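Local coordinates for protein EmGH1 (Erythrobacter marinus, PDB 5Z87) that probably hydrolyses beta-glucosidic bonds as a glycosyl hydrolase family 3 enzyme, and may also act on xylosides and arabinofuranosides, at residues Asp138-Phe143 and Arg170-Gln175; Met147-Ala152 and Gln160-Thr165; Thr165-Arg170 and Thr403-Leu408; Leu399-Glu404 and Gly604-His609; Arg411-Ser416 and Gly608-Ser613. All blocks are in the same frame, centred on the assembly; numbering follows the deposited sequence.

Contact 1 (Asp138-Phe143 and Arg170-Gln175); sequences DGATQF and RSRGSQ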
# COMPACT_ATOMS: atom_id res chain seq x y z
N ASP A 138 -12.51 -28.35 22.24
CA ASP A 138 -11.80 -29.58 22.55
C ASP A 138 -12.50 -30.78 21.92
O ASP A 138 -13.72 -30.95 22.04
CB ASP A 138 -11.72 -29.75 24.07
CG ASP A 138 -10.58 -30.63 24.48
OD1 ASP A 138 -10.68 -31.86 24.30
OD2 ASP A 138 -9.57 -30.07 24.98
N GLY A 139 -11.73 -31.58 21.19
CA GLY A 139 -12.25 -32.78 20.57
C GLY A 139 -13.06 -32.60 19.31
O GLY A 139 -13.60 -33.59 18.81
N ALA A 140 -13.16 -31.39 18.75
CA ALA A 140 -13.90 -31.20 17.50
C ALA A 140 -13.01 -31.46 16.28
O ALA A 140 -11.78 -31.33 16.35
CB ALA A 140 -14.49 -29.79 17.43
N THR A 141 -13.65 -31.83 15.17
CA THR A 141 -12.95 -32.12 13.91
C THR A 141 -12.30 -30.85 13.35
O THR A 141 -12.97 -29.84 13.12
CB THR A 141 -13.92 -32.69 12.89
OG1 THR A 141 -14.80 -33.62 13.52
CG2 THR A 141 -13.16 -33.39 11.76
N GLN A 142 -10.99 -30.93 13.09
CA GLN A 142 -10.20 -29.81 12.58
C GLN A 142 -9.96 -30.00 11.08
O GLN A 142 -9.06 -30.75 10.68
CB GLN A 142 -8.89 -29.70 13.34
CG GLN A 142 -9.09 -29.28 14.77
CD GLN A 142 -10.05 -28.11 14.88
OE1 GLN A 142 -9.68 -26.97 14.56
NE2 GLN A 142 -11.28 -28.37 15.34
N PHE A 143 -10.75 -29.31 10.27
CA PHE A 143 -10.59 -29.37 8.83
C PHE A 143 -9.37 -28.55 8.38
O PHE A 143 -8.71 -27.88 9.19
CB PHE A 143 -11.89 -28.90 8.19
CG PHE A 143 -13.05 -29.78 8.52
CD1 PHE A 143 -13.29 -30.94 7.78
CD2 PHE A 143 -13.91 -29.47 9.57
CE1 PHE A 143 -14.37 -31.77 8.09
CE2 PHE A 143 -14.99 -30.30 9.88
CZ PHE A 143 -15.22 -31.44 9.14
N ARG A 170 -23.79 -27.06 17.16
CA ARG A 170 -25.14 -26.98 17.71
C ARG A 170 -25.38 -28.07 18.76
O ARG A 170 -25.98 -27.81 19.81
CB ARG A 170 -26.16 -27.05 16.57
CG ARG A 170 -27.59 -26.67 16.96
CD ARG A 170 -27.65 -25.23 17.49
NE ARG A 170 -28.91 -24.94 18.18
CZ ARG A 170 -29.94 -24.31 17.62
NH1 ARG A 170 -31.05 -24.09 18.32
NH2 ARG A 170 -29.87 -23.93 16.36
N SER A 171 -24.88 -29.28 18.51
CA SER A 171 -25.01 -30.34 19.49
C SER A 171 -24.30 -30.01 20.80
O SER A 171 -24.68 -30.54 21.85
CB SER A 171 -24.48 -31.66 18.92
OG SER A 171 -23.06 -31.64 18.86
N ARG A 172 -23.29 -29.15 20.76
CA ARG A 172 -22.58 -28.74 21.97
C ARG A 172 -23.12 -27.44 22.56
O ARG A 172 -22.53 -26.89 23.49
CB ARG A 172 -21.08 -28.61 21.68
CG ARG A 172 -20.40 -29.94 21.31
CD ARG A 172 -18.98 -29.76 20.75
NE ARG A 172 -18.05 -29.34 21.79
CZ ARG A 172 -16.79 -29.75 21.87
NH1 ARG A 172 -16.29 -30.59 20.96
NH2 ARG A 172 -16.02 -29.33 22.87
N GLY A 173 -24.24 -26.94 22.05
CA GLY A 173 -24.89 -25.80 22.66
C GLY A 173 -24.62 -24.47 22.01
O GLY A 173 -25.16 -23.45 22.46
N SER A 174 -23.82 -24.43 20.95
CA SER A 174 -23.56 -23.17 20.25
C SER A 174 -24.53 -23.02 19.09
O SER A 174 -24.64 -23.92 18.25
CB SER A 174 -22.12 -23.14 19.74
OG SER A 174 -21.89 -22.02 18.90
N GLN A 175 -25.24 -21.90 19.04
CA GLN A 175 -26.15 -21.65 17.92
C GLN A 175 -25.72 -20.44 17.09
O GLN A 175 -26.50 -19.97 16.25
CB GLN A 175 -27.58 -21.45 18.41
CG GLN A 175 -27.87 -22.11 19.76
CD GLN A 175 -27.54 -21.16 20.91
OE1 GLN A 175 -26.66 -20.31 20.77
NE2 GLN A 175 -28.25 -21.29 22.02
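A140 and R172 mark the closest backbone approach, with their CA atoms still 10.1 Å apart: the non-helical run 138-143 faces the end of helix 155-171, and no backbone bond joins them. That helix finishes in a Schellman motif, S174 N bonding A169 O and G173 N bonding R170 O, with G173 at positive phi (100°) as the C-prime residue. R172, just before this glycine, spans the gap. A bend at chi3 (71°) lets its guanidinium grip the D138 carbonyl end-on, NH1 lying 2.8 Å and NH2 2.9 Å from D138 O. The oxygen sits almost in the guanidinium plane; NH2 arrives in the carbonyl plane on a lone pair, NH1 tilted from that plane. A140 CB comes within 4.0 Å of R172 NH1. N104 OD1 accepts from R172 NE, which further fixes the rotation of the group. A leucine in place of R172 would probably leave the D138 carbonyl without both of these donors and N104 without its mate. The contact lies within a beta-alpha-beta crossover of the TIM-barrel domain, where the turn that ends helix 155-171, just ahead of strand 176-177, holds the long loop following the neighbouring parallel strand 126-129.

Contact 2 (Met147-Ala152 and Gln160-Thr165); sequences MAMACA and QVFEAT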
# COMPACT_ATOMS: atom_id res chain seq x y z
N MET A 147 -7.61 -20.90 4.01
CA MET A 147 -6.86 -20.69 2.77
C MET A 147 -6.50 -22.01 2.10
O MET A 147 -6.54 -22.12 0.87
CB MET A 147 -5.59 -19.88 3.02
CG MET A 147 -4.87 -19.48 1.72
SD MET A 147 -3.84 -18.04 1.97
CE MET A 147 -5.01 -16.70 1.72
N ALA A 148 -6.15 -23.03 2.89
CA ALA A 148 -5.94 -24.36 2.31
C ALA A 148 -7.17 -24.84 1.57
O ALA A 148 -7.09 -25.26 0.40
CB ALA A 148 -5.56 -25.36 3.42
N MET A 149 -8.33 -24.75 2.21
CA MET A 149 -9.55 -25.24 1.57
C MET A 149 -9.88 -24.44 0.32
O MET A 149 -10.51 -24.97 -0.61
CB MET A 149 -10.71 -25.20 2.55
CG MET A 149 -10.59 -26.21 3.70
SD MET A 149 -12.19 -26.43 4.51
CE MET A 149 -12.23 -25.03 5.61
N ALA A 150 -9.49 -23.16 0.29
CA ALA A 150 -9.71 -22.36 -0.92
C ALA A 150 -8.94 -22.92 -2.11
O ALA A 150 -9.33 -22.69 -3.26
CB ALA A 150 -9.31 -20.90 -0.68
N CYS A 151 -7.83 -23.63 -1.86
CA CYS A 151 -7.05 -24.19 -2.96
C CYS A 151 -7.78 -25.31 -3.65
O CYS A 151 -7.42 -25.66 -4.78
CB CYS A 151 -5.69 -24.73 -2.50
SG CYS A 151 -4.64 -23.61 -1.63
N ALA A 152 -8.78 -25.88 -3.00
CA ALA A 152 -9.46 -27.05 -3.55
C ALA A 152 -10.38 -26.70 -4.70
O ALA A 152 -10.64 -27.55 -5.57
CB ALA A 152 -10.25 -27.76 -2.44
N GLN A 160 -20.29 -29.09 2.65
CA GLN A 160 -20.30 -30.28 3.50
C GLN A 160 -19.43 -30.09 4.74
O GLN A 160 -19.81 -30.52 5.84
CB GLN A 160 -19.79 -31.50 2.72
CG GLN A 160 -20.67 -31.95 1.59
CD GLN A 160 -19.95 -32.96 0.71
OE1 GLN A 160 -20.04 -32.91 -0.51
NE2 GLN A 160 -19.23 -33.88 1.33
N VAL A 161 -18.26 -29.48 4.58
CA VAL A 161 -17.37 -29.30 5.73
C VAL A 161 -18.05 -28.46 6.80
O VAL A 161 -17.94 -28.75 8.01
CB VAL A 161 -16.04 -28.67 5.29
CG1 VAL A 161 -15.41 -27.90 6.45
CG2 VAL A 161 -15.11 -29.75 4.79
N PHE A 162 -18.78 -27.43 6.39
CA PHE A 162 -19.39 -26.56 7.37
C PHE A 162 -20.75 -27.05 7.82
O PHE A 162 -21.20 -26.67 8.91
CB PHE A 162 -19.40 -25.12 6.84
CG PHE A 162 -18.03 -24.50 6.88
CD1 PHE A 162 -17.52 -23.99 8.06
CD2 PHE A 162 -17.20 -24.53 5.76
CE1 PHE A 162 -16.24 -23.47 8.12
CE2 PHE A 162 -15.91 -24.01 5.82
CZ PHE A 162 -15.43 -23.48 7.00
N GLU A 163 -21.39 -27.93 7.05
CA GLU A 163 -22.52 -28.68 7.58
C GLU A 163 -22.07 -29.56 8.74
O GLU A 163 -22.71 -29.58 9.80
CB GLU A 163 -23.16 -29.50 6.46
CG GLU A 163 -24.43 -30.26 6.85
CD GLU A 163 -24.86 -31.22 5.76
OE1 GLU A 163 -24.32 -32.34 5.71
OE2 GLU A 163 -25.72 -30.84 4.93
N ALA A 164 -20.95 -30.28 8.57
CA ALA A 164 -20.41 -31.09 9.66
C ALA A 164 -20.03 -30.22 10.84
O ALA A 164 -20.28 -30.59 12.00
CB ALA A 164 -19.20 -31.90 9.19
N THR A 165 -19.43 -29.06 10.58
CA THR A 165 -19.03 -28.16 11.65
C THR A 165 -20.24 -27.64 12.42
O THR A 165 -20.20 -27.51 13.65
CB THR A 165 -18.22 -26.99 11.08
OG1 THR A 165 -17.02 -27.48 10.45
CG2 THR A 165 -17.84 -26.03 12.19
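M149 brings its CE methyl obliquely onto the F162 ring, 3.8 Å from both F162 CZ and F162 CE2, in a buried apolar contact between two helices of the TIM-barrel domain, 146-150 and 155-171. The chain of M149 runs out towards the second helix and turns at its last torsion (chi3 -82°), which swings CE to the ring while leaving the sulfur facing V161. There M149 SD and V161 CG1 meet tip to tip at 4.0 Å. CG1 stands anti to the V161 backbone N (chi1 154°), and this same methyl sits 3.8 Å above one face of the F162 ring, offset toward its rim, so V161 and F162 form one apolar surface for the methionine. F143 and M412 also touch V161, and I211 and L215 of helix 201-216 pack on F162. M147 and A148 lean on F601 of strand 596-601, bringing the short helix up to the C-terminal domain. One turn beyond V161, T165 is tied back along its own helix: V161 O accepts from T165 OG1 at 2.9 Å and from T165 N at 3.0 Å, the two donors approaching from opposite faces of the carbonyl plane.

Contact 3 (Thr165-Arg170 and Thr403-Leu408); sequences TAKEAR and TEHKLL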
# COMPACT_ATOMS: atom_id res chain seq x y z
N THR A 165 -19.43 -29.06 10.58
CA THR A 165 -19.03 -28.16 11.65
C THR A 165 -20.24 -27.64 12.42
O THR A 165 -20.20 -27.51 13.65
CB THR A 165 -18.22 -26.99 11.08
OG1 THR A 165 -17.02 -27.48 10.45
CG2 THR A 165 -17.84 -26.03 12.19
N ALA A 166 -21.32 -27.30 11.70
CA ALA A 166 -22.51 -26.80 12.37
C ALA A 166 -23.12 -27.86 13.29
O ALA A 166 -23.52 -27.56 14.42
CB ALA A 166 -23.53 -26.32 11.33
N LYS A 167 -23.20 -29.11 12.81
CA LYS A 167 -23.69 -30.22 13.64
C LYS A 167 -22.94 -30.29 14.95
O LYS A 167 -23.54 -30.39 16.02
CB LYS A 167 -23.55 -31.55 12.89
CG LYS A 167 -24.58 -31.81 11.84
CD LYS A 167 -24.25 -33.13 11.12
CE LYS A 167 -25.18 -33.34 9.94
NZ LYS A 167 -24.74 -34.49 9.10
N GLU A 168 -21.60 -30.28 14.87
CA GLU A 168 -20.79 -30.39 16.07
C GLU A 168 -21.01 -29.21 16.99
O GLU A 168 -21.04 -29.36 18.22
CB GLU A 168 -19.30 -30.54 15.69
CG GLU A 168 -18.99 -31.75 14.80
CD GLU A 168 -17.50 -32.14 14.75
OE1 GLU A 168 -16.67 -31.58 15.51
OE2 GLU A 168 -17.17 -33.02 13.92
N ALA A 169 -21.19 -28.01 16.42
CA ALA A 169 -21.36 -26.82 17.25
C ALA A 169 -22.73 -26.81 17.93
O ALA A 169 -22.83 -26.59 19.14
CB ALA A 169 -21.16 -25.56 16.40
N ARG A 170 -23.79 -27.06 17.16
CA ARG A 170 -25.14 -26.98 17.71
C ARG A 170 -25.38 -28.07 18.76
O ARG A 170 -25.98 -27.81 19.81
CB ARG A 170 -26.16 -27.05 16.57
CG ARG A 170 -27.59 -26.67 16.96
CD ARG A 170 -27.65 -25.23 17.49
NE ARG A 170 -28.91 -24.94 18.18
CZ ARG A 170 -29.94 -24.31 17.62
NH1 ARG A 170 -31.05 -24.09 18.32
NH2 ARG A 170 -29.87 -23.93 16.36
N THR A 403 -16.18 -40.83 12.33
CA THR A 403 -15.45 -41.42 11.22
C THR A 403 -15.80 -40.73 9.91
O THR A 403 -14.93 -40.46 9.08
CB THR A 403 -15.72 -42.93 11.15
OG1 THR A 403 -14.98 -43.56 12.21
CG2 THR A 403 -15.28 -43.51 9.81
N GLU A 404 -17.08 -40.37 9.73
CA GLU A 404 -17.47 -39.64 8.54
C GLU A 404 -16.84 -38.24 8.50
O GLU A 404 -16.42 -37.77 7.43
CB GLU A 404 -19.00 -39.55 8.47
CG GLU A 404 -19.54 -38.48 7.56
CD GLU A 404 -21.05 -38.42 7.58
OE1 GLU A 404 -21.69 -39.47 7.81
OE2 GLU A 404 -21.61 -37.32 7.38
N HIS A 405 -16.74 -37.57 9.65
CA HIS A 405 -16.18 -36.23 9.65
C HIS A 405 -14.66 -36.25 9.49
O HIS A 405 -14.10 -35.39 8.81
CB HIS A 405 -16.59 -35.48 10.93
CG HIS A 405 -18.04 -35.07 10.96
ND1 HIS A 405 -18.58 -34.29 11.96
CD2 HIS A 405 -19.04 -35.30 10.08
CE1 HIS A 405 -19.86 -34.08 11.71
NE2 HIS A 405 -20.17 -34.68 10.58
N LYS A 406 -13.99 -37.24 10.09
CA LYS A 406 -12.55 -37.39 9.86
C LYS A 406 -12.26 -37.71 8.40
O LYS A 406 -11.30 -37.19 7.82
CB LYS A 406 -11.98 -38.47 10.78
CG LYS A 406 -11.94 -38.07 12.24
CD LYS A 406 -11.07 -39.03 13.07
CE LYS A 406 -11.72 -40.40 13.22
NZ LYS A 406 -11.11 -41.19 14.33
N LEU A 407 -13.11 -38.54 7.77
CA LEU A 407 -12.87 -38.88 6.38
C LEU A 407 -13.09 -37.67 5.47
O LEU A 407 -12.31 -37.44 4.53
CB LEU A 407 -13.76 -40.04 5.96
CG LEU A 407 -13.80 -40.29 4.45
CD1 LEU A 407 -12.41 -40.68 3.90
CD2 LEU A 407 -14.84 -41.34 4.10
N LEU A 408 -14.12 -36.86 5.76
CA LEU A 408 -14.29 -35.62 5.03
C LEU A 408 -13.06 -34.73 5.16
O LEU A 408 -12.56 -34.18 4.17
CB LEU A 408 -15.55 -34.89 5.51
CG LEU A 408 -15.85 -33.55 4.84
CD1 LEU A 408 -15.96 -33.71 3.33
CD2 LEU A 408 -17.13 -32.94 5.41
O HOH W 1 -22.14 -34.32 8.45
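E168 and H405 supply the direct polar bond, their side chains coming from opposite directions off helices 155-171 and 403-416. H405 ND1 donates to E168 OE2 at 2.7 Å, nearly straight at 167°, using the anti lone pair of that oxygen. E168 CG lies anti to the carbonyl carbon (chi1 -59°) and the chain extends beyond it, which carries the carboxylate across to the histidine. Carboxylate and imidazole are almost coplanar, 14° apart. T141 OG1 is also hydrogen-bonded to E168 OE2, so one carboxylate oxygen joins a barrel-domain loop to the histidine. The second kind of link runs through water 1, which accepts from K167 NZ at 2.7 Å, donates to E404 OE2 at 3.2 Å and lies 2.9 Å from H405 NE2. Both ring nitrogens of H405 thus have polar partners, and the water relays K167 to E404, whose charged atoms NZ and OE2 are 4.6 Å apart. Packing contact is slight: E168 CG lies at the ring edge, 3.8 Å from H405 ND1, and K167 CD nears the same ring edge further round. Exchanging E168 for an alanine would probably strand the ND1 proton, deprive T141 OG1 of its carboxylate partner and set the imidazole freer to turn. A His-carboxylate hydrogen bond backed by a water bridge therefore fastens a TIM-barrel helix to the helix that runs into strand 418-422 of the mixed sheet.

Contact 4 (Leu399-Glu404 and Gly604-His609); sequences LARSTE and GEQGGH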
# COMPACT_ATOMS: atom_id res chain seq x y z
N LEU A 399 -20.97 -37.10 17.24
CA LEU A 399 -20.56 -36.31 16.08
C LEU A 399 -19.08 -35.95 16.11
O LEU A 399 -18.42 -35.97 15.07
CB LEU A 399 -21.38 -35.03 15.98
CG LEU A 399 -22.86 -35.18 15.67
CD1 LEU A 399 -23.52 -33.81 15.72
CD2 LEU A 399 -23.06 -35.84 14.32
N ALA A 400 -18.58 -35.59 17.28
CA ALA A 400 -17.22 -35.07 17.40
C ALA A 400 -16.19 -36.04 16.82
O ALA A 400 -16.02 -37.16 17.31
CB ALA A 400 -16.92 -34.79 18.87
N ARG A 401 -15.50 -35.58 15.77
CA ARG A 401 -14.43 -36.34 15.13
C ARG A 401 -14.91 -37.73 14.73
O ARG A 401 -14.16 -38.71 14.80
CB ARG A 401 -13.19 -36.40 16.02
CG ARG A 401 -12.50 -35.05 16.19
CD ARG A 401 -11.11 -35.22 16.77
NE ARG A 401 -10.23 -35.88 15.82
CZ ARG A 401 -9.30 -36.77 16.14
NH1 ARG A 401 -9.15 -37.14 17.41
NH2 ARG A 401 -8.55 -37.31 15.20
N SER A 402 -16.17 -37.80 14.32
CA SER A 402 -16.75 -39.04 13.86
C SER A 402 -15.98 -39.56 12.64
O SER A 402 -15.22 -38.83 12.00
CB SER A 402 -18.21 -38.83 13.49
OG SER A 402 -18.30 -38.10 12.28
N THR A 403 -16.18 -40.83 12.33
CA THR A 403 -15.45 -41.42 11.22
C THR A 403 -15.80 -40.73 9.91
O THR A 403 -14.93 -40.46 9.08
CB THR A 403 -15.72 -42.93 11.15
OG1 THR A 403 -14.98 -43.56 12.21
CG2 THR A 403 -15.28 -43.51 9.81
N GLU A 404 -17.08 -40.37 9.73
CA GLU A 404 -17.47 -39.64 8.54
C GLU A 404 -16.84 -38.24 8.50
O GLU A 404 -16.42 -37.77 7.43
CB GLU A 404 -19.00 -39.55 8.47
CG GLU A 404 -19.54 -38.48 7.56
CD GLU A 404 -21.05 -38.42 7.58
OE1 GLU A 404 -21.69 -39.47 7.81
OE2 GLU A 404 -21.61 -37.32 7.38
N GLY A 604 -5.08 -29.63 7.89
CA GLY A 604 -6.10 -30.21 8.74
C GLY A 604 -5.61 -31.45 9.47
O GLY A 604 -4.44 -31.82 9.40
N GLU A 605 -6.53 -32.11 10.18
CA GLU A 605 -6.10 -33.13 11.13
C GLU A 605 -5.78 -34.46 10.46
O GLU A 605 -5.04 -35.27 11.03
CB GLU A 605 -7.15 -33.30 12.23
CG GLU A 605 -8.49 -33.78 11.74
CD GLU A 605 -9.32 -34.38 12.87
OE1 GLU A 605 -9.77 -33.62 13.76
OE2 GLU A 605 -9.50 -35.62 12.87
N GLN A 606 -6.30 -34.69 9.26
CA GLN A 606 -5.93 -35.85 8.46
C GLN A 606 -4.86 -35.52 7.42
O GLN A 606 -4.64 -36.30 6.49
CB GLN A 606 -7.18 -36.43 7.78
CG GLN A 606 -8.21 -36.99 8.76
CD GLN A 606 -7.61 -38.01 9.74
OE1 GLN A 606 -7.01 -39.00 9.32
NE2 GLN A 606 -7.78 -37.76 11.04
N GLY A 607 -4.17 -34.38 7.57
CA GLY A 607 -3.31 -33.90 6.50
C GLY A 607 -2.14 -34.82 6.21
O GLY A 607 -1.76 -35.01 5.05
N GLY A 608 -1.54 -35.40 7.25
CA GLY A 608 -0.40 -36.28 7.06
C GLY A 608 -0.70 -37.43 6.11
O GLY A 608 0.16 -37.82 5.31
N HIS A 609 -1.91 -37.98 6.19
CA HIS A 609 -2.29 -39.06 5.27
C HIS A 609 -2.47 -38.55 3.85
O HIS A 609 -2.07 -39.21 2.89
CB HIS A 609 -3.57 -39.75 5.75
CG HIS A 609 -3.44 -40.44 7.08
ND1 HIS A 609 -2.47 -41.38 7.35
CD2 HIS A 609 -4.18 -40.33 8.22
CE1 HIS A 609 -2.60 -41.81 8.59
NE2 HIS A 609 -3.63 -41.19 9.14
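R401 and E605 form a salt bridge in which the guanidinium approaches side-on and puts two nitrogens on one oxygen. R401 NH2 lies 3.0 Å and R401 NE 3.1 Å from E605 OE2; a weak bond adds R401 NE to E605 OE1, also at 3.1 Å. OE2 sits in the guanidinium plane, but the two flat groups are turned 58° against each other, so the carboxylate is met from one face: NH2 comes from well above its plane (48°), NE nearer to it on the syn side. E605 CG stands between its own backbone N and carbonyl carbon (chi1 62°), and the chain then extends towards the arginine. Q606 NE2 adds a weak bond to E605 OE2 at 3.3 Å, while E605 OE1 accepts from Q142 N, so each carboxylate oxygen has more than one donor, some of them weak.

Each partner sits on a turn. R401, with its positive phi, is the third residue of a type II turn, L399 to S402, closed by S402 N to L399 O at 3.0 Å; S402 then caps helix 403-416 through its OG to H405 N. E605 is the second residue of a type I turn, G604 to G607, and Q606 is the N-cap of helix 607-615. Around the charges, K406 packs on both R401 and E605, and V458 touches R401. The contact thus joins the starts of helices 403-416 and 607-615, beside the loop between strand 126-129 and helix 146-150 and just past strand 596-601.

Contact 5 (Arg411-Ser416 and Gly608-Ser613); sequences RMAEES and GHAIAS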
# COMPACT_ATOMS: atom_id res chain seq x y z
N ARG A 411 -10.47 -36.16 2.86
CA ARG A 411 -10.77 -35.92 1.45
C ARG A 411 -10.59 -34.44 1.08
O ARG A 411 -10.17 -34.13 -0.05
CB ARG A 411 -12.19 -36.38 1.11
CG ARG A 411 -12.29 -37.86 0.74
CD ARG A 411 -13.51 -38.14 -0.15
NE ARG A 411 -14.72 -37.47 0.34
CZ ARG A 411 -15.54 -36.72 -0.41
NH1 ARG A 411 -15.28 -36.54 -1.71
NH2 ARG A 411 -16.62 -36.16 0.14
N MET A 412 -10.89 -33.52 1.99
CA MET A 412 -10.72 -32.11 1.69
C MET A 412 -9.24 -31.79 1.47
O MET A 412 -8.88 -31.13 0.49
CB MET A 412 -11.31 -31.25 2.80
CG MET A 412 -11.39 -29.76 2.46
SD MET A 412 -12.30 -29.39 0.93
CE MET A 412 -13.77 -28.62 1.54
N ALA A 413 -8.37 -32.29 2.36
CA ALA A 413 -6.94 -32.10 2.18
C ALA A 413 -6.46 -32.67 0.84
O ALA A 413 -5.68 -32.01 0.12
CB ALA A 413 -6.18 -32.74 3.34
N GLU A 414 -6.93 -33.87 0.47
CA GLU A 414 -6.56 -34.47 -0.82
C GLU A 414 -6.95 -33.58 -2.00
O GLU A 414 -6.30 -33.64 -3.06
CB GLU A 414 -7.20 -35.86 -0.97
CG GLU A 414 -6.69 -36.89 0.08
CD GLU A 414 -7.34 -38.28 -0.02
OE1 GLU A 414 -8.42 -38.43 -0.62
OE2 GLU A 414 -6.74 -39.24 0.52
N GLU A 415 -8.00 -32.76 -1.86
CA GLU A 415 -8.42 -31.88 -2.94
C GLU A 415 -7.70 -30.53 -2.92
O GLU A 415 -7.77 -29.80 -3.91
CB GLU A 415 -9.93 -31.62 -2.89
CG GLU A 415 -10.82 -32.84 -3.08
CD GLU A 415 -11.00 -33.22 -4.54
OE1 GLU A 415 -11.02 -32.31 -5.40
OE2 GLU A 415 -11.10 -34.43 -4.83
N SER A 416 -7.03 -30.20 -1.83
CA SER A 416 -6.50 -28.86 -1.59
C SER A 416 -5.01 -28.73 -1.81
O SER A 416 -4.55 -27.66 -2.23
CB SER A 416 -6.80 -28.43 -0.15
OG SER A 416 -8.20 -28.39 0.06
N GLY A 608 -1.54 -35.40 7.25
CA GLY A 608 -0.40 -36.28 7.06
C GLY A 608 -0.70 -37.43 6.11
O GLY A 608 0.16 -37.82 5.31
N HIS A 609 -1.91 -37.98 6.19
CA HIS A 609 -2.29 -39.06 5.27
C HIS A 609 -2.47 -38.55 3.85
O HIS A 609 -2.07 -39.21 2.89
CB HIS A 609 -3.57 -39.75 5.75
CG HIS A 609 -3.44 -40.44 7.08
ND1 HIS A 609 -2.47 -41.38 7.35
CD2 HIS A 609 -4.18 -40.33 8.22
CE1 HIS A 609 -2.60 -41.81 8.59
NE2 HIS A 609 -3.63 -41.19 9.14
N ALA A 610 -3.09 -37.38 3.70
CA ALA A 610 -3.32 -36.86 2.36
C ALA A 610 -2.01 -36.50 1.67
O ALA A 610 -1.83 -36.78 0.48
CB ALA A 610 -4.27 -35.66 2.41
N ILE A 611 -1.06 -35.93 2.41
CA ILE A 611 0.27 -35.65 1.86
C ILE A 611 0.93 -36.93 1.37
O ILE A 611 1.47 -36.99 0.26
CB ILE A 611 1.14 -34.94 2.91
CG1 ILE A 611 0.57 -33.55 3.21
CG2 ILE A 611 2.59 -34.88 2.44
CD1 ILE A 611 1.33 -32.80 4.28
N ALA A 612 0.92 -37.97 2.21
CA ALA A 612 1.55 -39.23 1.81
C ALA A 612 0.87 -39.81 0.58
O ALA A 612 1.54 -40.30 -0.34
CB ALA A 612 1.50 -40.22 2.97
N SER A 613 -0.46 -39.73 0.52
CA SER A 613 -1.17 -40.26 -0.64
C SER A 613 -0.80 -39.52 -1.93
O SER A 613 -0.78 -40.12 -3.01
CB SER A 613 -2.68 -40.20 -0.39
OG SER A 613 -3.04 -41.03 0.70
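A413 and A610 meet in a helix-helix packing contact, where helix 403-416, which runs into strand 418-422 of the mixed sheet, lies on helix 607-615 of the C-terminal domain. The local axes cross at -44° and approach to 8.5 Å, with both chains running in broadly the same direction. Small side chains permit this closeness: A413 CB and A610 CB touch at 3.6 Å, and the CA atoms of E414 and A610 are only 5.1 Å apart. E414 adds its aliphatic part. With CG anti to its carbonyl carbon (chi1 -64°) and the chain extended beyond, CG rests 3.6 Å from A610 CB, so the alanine methyl is met by both A413 and E414. Further out, E414 OE2 lies 4.1 Å from S613 OG. R410 joins the two: its NH1 makes a salt bridge with E414 OE2 and a hydrogen bond with S613 OG, binding the two helices at this polar margin.

The CB bonds of M412 and I611 point away from the partner helix; M412 touches M157 and V161 of helix 155-171, and I611 touches I417, while A612 packs on helix 462-473. Near the end of the first helix, S416 OG donates to M412 O at 2.9 Å, from the opposite face to E415 N. The strands next to the two helices, 418-422 after the first and 596-601 before the second, are antiparallel neighbours. Such a pair of helices packed beside a mixed sheet fits the layered alpha/beta sandwich of the family 3 C-terminal domain.

In the fold
From the N terminus, contact 1 closes a loop from 138 to 175 inside the TIM-barrel domain, and contact 2 is nested within it, pairing helix 146-150 with helix 155-171. The latter helix also serves contact 3, whose long loop from 165 to 408 crosses contact 1 and starts on T165, where contact 2 ends. Contact 4 begins on the stretch where contact 3 ends and reaches 604-609, while contact 5, opening further along helix 403-416, ends on the overlapping stretch 608-613. S416 of contact 5 packs on C151 of contact 2. Contacts 1 and 2 stay within the barrel domain; contacts 3 to 5 carry the connection through helix 403-416 to the C-terminal alpha/beta domain.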